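Local coordinates for protein glutathione-specific gamma-glutamylcyclotransferase (Saccharomyces cerevisiae S288c, PDB 5HWI) that cleaves glutathione, and not other gamma-glutamyl peptides, into 5-oxo-L-proline and the dipeptide Cys-Gly, at residues G7-G12 with G94-I99. The protein carries 4 engineered substitutions. Residues are numbered along the deposited sequence; the frame is centred on the assembly and turned at random. Where two conformers were deposited one is given.
Sequences GIWVLG and GVVYYI
Ile-8 with Ile-99, Val-10 with Tyr-97 and Gly-12 with Val-95 each exchange two backbone N-H...O bonds, joining strand 8-12 to residues 94-99 of strand 91-99 in antiparallel register, the N-to-C directions of the segments 156° apart. Of the six bonds, the shortest is Gly-12 N to Val-95 O at 2.7 Å. Trp-9 and Tyr-98 form a non-hydrogen-bonded pair on one face of the sheet. With CG set beside its own backbone N (chi1 -70°), Trp-9 lays its indole across the neighbouring strand, where Tyr-98 CB makes a CH-pi contact 3.6 Å from the centroid of the six-membered ring, almost on the ring normal. Tyr-98 CD1 sits over one face of the indole, toward its rim, 3.3 Å from Trp-9 CE2, yet the five-membered ring and the Tyr-98 ring stand 50° apart, an oblique pair. Further along, Leu-11 CD1 meets Val-96 CG1 at 3.6 Å, and Val-96 CG2 also touches CE3 and CZ3 of Trp-9. On the reverse face, Ile-8 CG1 packs on Ile-99 CB at 3.5 Å, and helix 101-114 covers both isoleucines and Val-10. Tyr-97 OH is hydrogen-bonded to Leu-16 O and Arg-27 NE. Strands 155-162 and 26-33 flank the pair within the sheet of the gamma-glutamylcyclotransferase fold; its Val-10 to Gly-12 end probably belongs to the glutathione site, where a succinic acid, probably from the crystallisation liquor, lies beside Gly-12.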
ATOM      1  N   GLY A   7     -18.304 -11.607   6.343  1.00 33.01           N
ATOM      2  CA  GLY A   7     -17.033 -11.677   5.677  1.00 32.55           C
ATOM      3  C   GLY A   7     -16.349 -10.340   5.867  1.00 33.22           C
ATOM      4  O   GLY A   7     -16.940  -9.391   6.400  1.00 34.51           O
ATOM      5  N   ILE A   8     -15.092 -10.253   5.401  1.00 27.40           N
ATOM      6  CA  ILE A   8     -14.318  -9.028   5.535  1.00 26.98           C
ATOM      7  C   ILE A   8     -13.705  -8.701   4.194  1.00 27.95           C
ATOM      8  O   ILE A   8     -13.286  -9.600   3.458  1.00 28.15           O
ATOM      9  CB  ILE A   8     -13.226  -9.139   6.621  1.00 33.53           C
ATOM     10  CG1 ILE A   8     -12.361 -10.392   6.395  1.00 42.62           C
ATOM     11  CG2 ILE A   8     -13.854  -9.141   8.025  1.00 35.32           C
ATOM     12  CD1 ILE A   8     -11.160 -10.571   7.378  1.00 40.64           C
ATOM     13  N   TRP A   9     -13.656  -7.407   3.868  1.00 25.87           N
ATOM     14  CA  TRP A   9     -12.858  -6.936   2.743  1.00 22.08           C
ATOM     15  C   TRP A   9     -11.587  -6.320   3.327  1.00 23.16           C
ATOM     16  O   TRP A   9     -11.658  -5.512   4.278  1.00 27.25           O
ATOM     17  CB  TRP A   9     -13.587  -5.878   1.899  1.00 21.41           C
ATOM     18  CG  TRP A   9     -14.756  -6.425   1.086  1.00 21.44           C
ATOM     19  CD1 TRP A   9     -16.101  -6.452   1.450  1.00 24.20           C
ATOM     20  CD2 TRP A   9     -14.681  -6.992  -0.223  1.00 21.40           C
ATOM     21  NE1 TRP A   9     -16.835  -7.039   0.451  1.00 23.12           N
ATOM     22  CE2 TRP A   9     -16.000  -7.357  -0.601  1.00 24.67           C
ATOM     23  CE3 TRP A   9     -13.614  -7.230  -1.113  1.00 21.58           C
ATOM     24  CZ2 TRP A   9     -16.269  -7.997  -1.830  1.00 26.89           C
ATOM     25  CZ3 TRP A   9     -13.861  -7.773  -2.331  1.00 25.37           C
ATOM     26  CH2 TRP A   9     -15.183  -8.196  -2.695  1.00 27.43           C
ATOM     27  N   VAL A  10     -10.454  -6.800   2.838  1.00 21.41           N
ATOM     28  CA  VAL A  10      -9.121  -6.368   3.289  1.00 20.03           C
ATOM     29  C   VAL A  10      -8.401  -5.766   2.095  1.00 22.44           C
ATOM     30  O   VAL A  10      -8.250  -6.420   1.054  1.00 22.97           O
ATOM     31  CB  VAL A  10      -8.318  -7.559   3.878  1.00 29.93           C
ATOM     32  CG1 VAL A  10      -6.930  -7.055   4.381  1.00 35.58           C
ATOM     33  CG2 VAL A  10      -9.065  -8.242   5.043  1.00 28.88           C
ATOM     34  N   LEU A  11      -7.896  -4.547   2.268  1.00 20.68           N
ATOM     35  CA  LEU A  11      -7.155  -3.847   1.219  1.00 18.52           C
ATOM     36  C   LEU A  11      -5.669  -4.147   1.408  1.00 20.76           C
ATOM     37  O   LEU A  11      -5.160  -4.019   2.530  1.00 23.63           O
ATOM     38  CB  LEU A  11      -7.370  -2.336   1.403  1.00 18.81           C
ATOM     39  CG  LEU A  11      -6.575  -1.426   0.480  1.00 21.02           C
ATOM     40  CD1 LEU A  11      -6.953  -1.695  -0.971  1.00 20.82           C
ATOM     41  CD2 LEU A  11      -6.827   0.064   0.923  1.00 24.34           C
ATOM     42  N   GLY A  12      -4.994  -4.535   0.342  1.00 20.52           N
ATOM     43  CA  GLY A  12      -3.521  -4.667   0.357  1.00 23.17           C
ATOM     44  C   GLY A  12      -2.917  -3.610  -0.544  1.00 22.72           C
ATOM     45  O   GLY A  12      -3.396  -3.380  -1.666  1.00 21.08           O
ATOM     46  N   GLY A  94      -4.010  -0.459  -5.210  1.00 22.22           N
ATOM     47  CA  GLY A  94      -3.852  -1.685  -4.454  1.00 20.17           C
ATOM     48  C   GLY A  94      -4.873  -2.750  -4.914  1.00 20.59           C
ATOM     49  O   GLY A  94      -5.379  -2.683  -6.040  1.00 19.89           O
ATOM     50  N   VAL A  95      -5.130  -3.748  -4.077  0.52 21.04           N
ATOM     51  CA  VAL A  95      -6.165  -4.740  -4.366  0.52 20.37           C
ATOM     52  C   VAL A  95      -6.950  -4.959  -3.088  0.52 22.09           C
ATOM     53  O   VAL A  95      -6.433  -4.804  -1.979  0.52 22.47           O
ATOM     54  CB  VAL A  95      -5.630  -6.092  -4.874  0.52 22.85           C
ATOM     55  CG1 VAL A  95      -5.087  -5.955  -6.284  0.52 24.50           C
ATOM     56  CG2 VAL A  95      -4.574  -6.644  -3.904  0.52 22.01           C
ATOM     57  N   VAL A  96      -8.212  -5.344  -3.243  1.00 21.91           N
ATOM     58  CA  VAL A  96      -9.019  -5.711  -2.102  1.00 18.73           C
ATOM     59  C   VAL A  96      -9.325  -7.205  -2.196  1.00 19.89           C
ATOM     60  O   VAL A  96      -9.612  -7.741  -3.284  1.00 25.09           O
ATOM     61  CB  VAL A  96     -10.324  -4.874  -1.973  1.00 23.19           C
ATOM     62  CG1 VAL A  96      -9.974  -3.485  -1.676  1.00 29.50           C
ATOM     63  CG2 VAL A  96     -11.148  -4.965  -3.228  1.00 22.91           C
ATOM     64  N   TYR A  97      -9.259  -7.881  -1.052  1.00 20.38           N
ATOM     65  CA  TYR A  97      -9.568  -9.302  -0.929  1.00 21.53           C
ATOM     66  C   TYR A  97     -10.870  -9.476  -0.146  1.00 22.49           C
ATOM     67  O   TYR A  97     -11.085  -8.762   0.842  1.00 22.67           O
ATOM     68  CB  TYR A  97      -8.467 -10.034  -0.151  1.00 22.65           C
ATOM     69  CG  TYR A  97      -7.138 -10.024  -0.853  1.00 21.07           C
ATOM     70  CD1 TYR A  97      -6.828 -11.023  -1.722  1.00 25.06           C
ATOM     71  CD2 TYR A  97      -6.195  -8.999  -0.622  1.00 22.91           C
ATOM     72  CE1 TYR A  97      -5.592 -11.065  -2.376  1.00 24.73           C
ATOM     73  CE2 TYR A  97      -4.959  -8.995  -1.307  1.00 24.43           C
ATOM     74  CZ  TYR A  97      -4.679 -10.029  -2.159  1.00 25.61           C
ATOM     75  OH  TYR A  97      -3.494 -10.086  -2.864  1.00 28.24           O
ATOM     76  N   TYR A  98     -11.721 -10.431  -0.555  1.00 23.38           N
ATOM     77  CA  TYR A  98     -12.853 -10.799   0.271  1.00 23.40           C
ATOM     78  C   TYR A  98     -12.531 -12.103   0.969  1.00 28.10           C
ATOM     79  O   TYR A  98     -12.169 -13.086   0.310  1.00 29.37           O
ATOM     80  CB  TYR A  98     -14.140 -10.954  -0.553  1.00 22.25           C
ATOM     81  CG  TYR A  98     -15.339 -11.236   0.307  1.00 26.47           C
ATOM     82  CD1 TYR A  98     -15.898 -10.217   1.125  1.00 25.45           C
ATOM     83  CD2 TYR A  98     -15.953 -12.499   0.305  1.00 26.76           C
ATOM     84  CE1 TYR A  98     -17.032 -10.465   1.890  1.00 26.33           C
ATOM     85  CE2 TYR A  98     -17.088 -12.756   1.080  1.00 28.67           C
ATOM     86  CZ  TYR A  98     -17.617 -11.751   1.865  1.00 27.67           C
ATOM     87  OH  TYR A  98     -18.710 -12.063   2.620  1.00 28.73           O
ATOM     88  N   ILE A  99     -12.651 -12.108   2.288  0.64 24.96           N
ATOM     89  CA  ILE A  99     -12.565 -13.324   3.095  0.64 28.53           C
ATOM     90  C   ILE A  99     -13.978 -13.673   3.547  0.64 31.29           C
ATOM     91  O   ILE A  99     -14.604 -12.880   4.269  0.64 30.50           O
ATOM     92  CB  ILE A  99     -11.648 -13.159   4.318  0.64 28.90           C
ATOM     93  CG1 ILE A  99     -10.441 -12.256   3.993  0.64 30.40           C
ATOM     94  CG2 ILE A  99     -11.236 -14.563   4.855  0.64 31.72           C
ATOM     95  CD1 ILE A  99      -9.528 -12.897   2.951  0.64 30.25           C
TER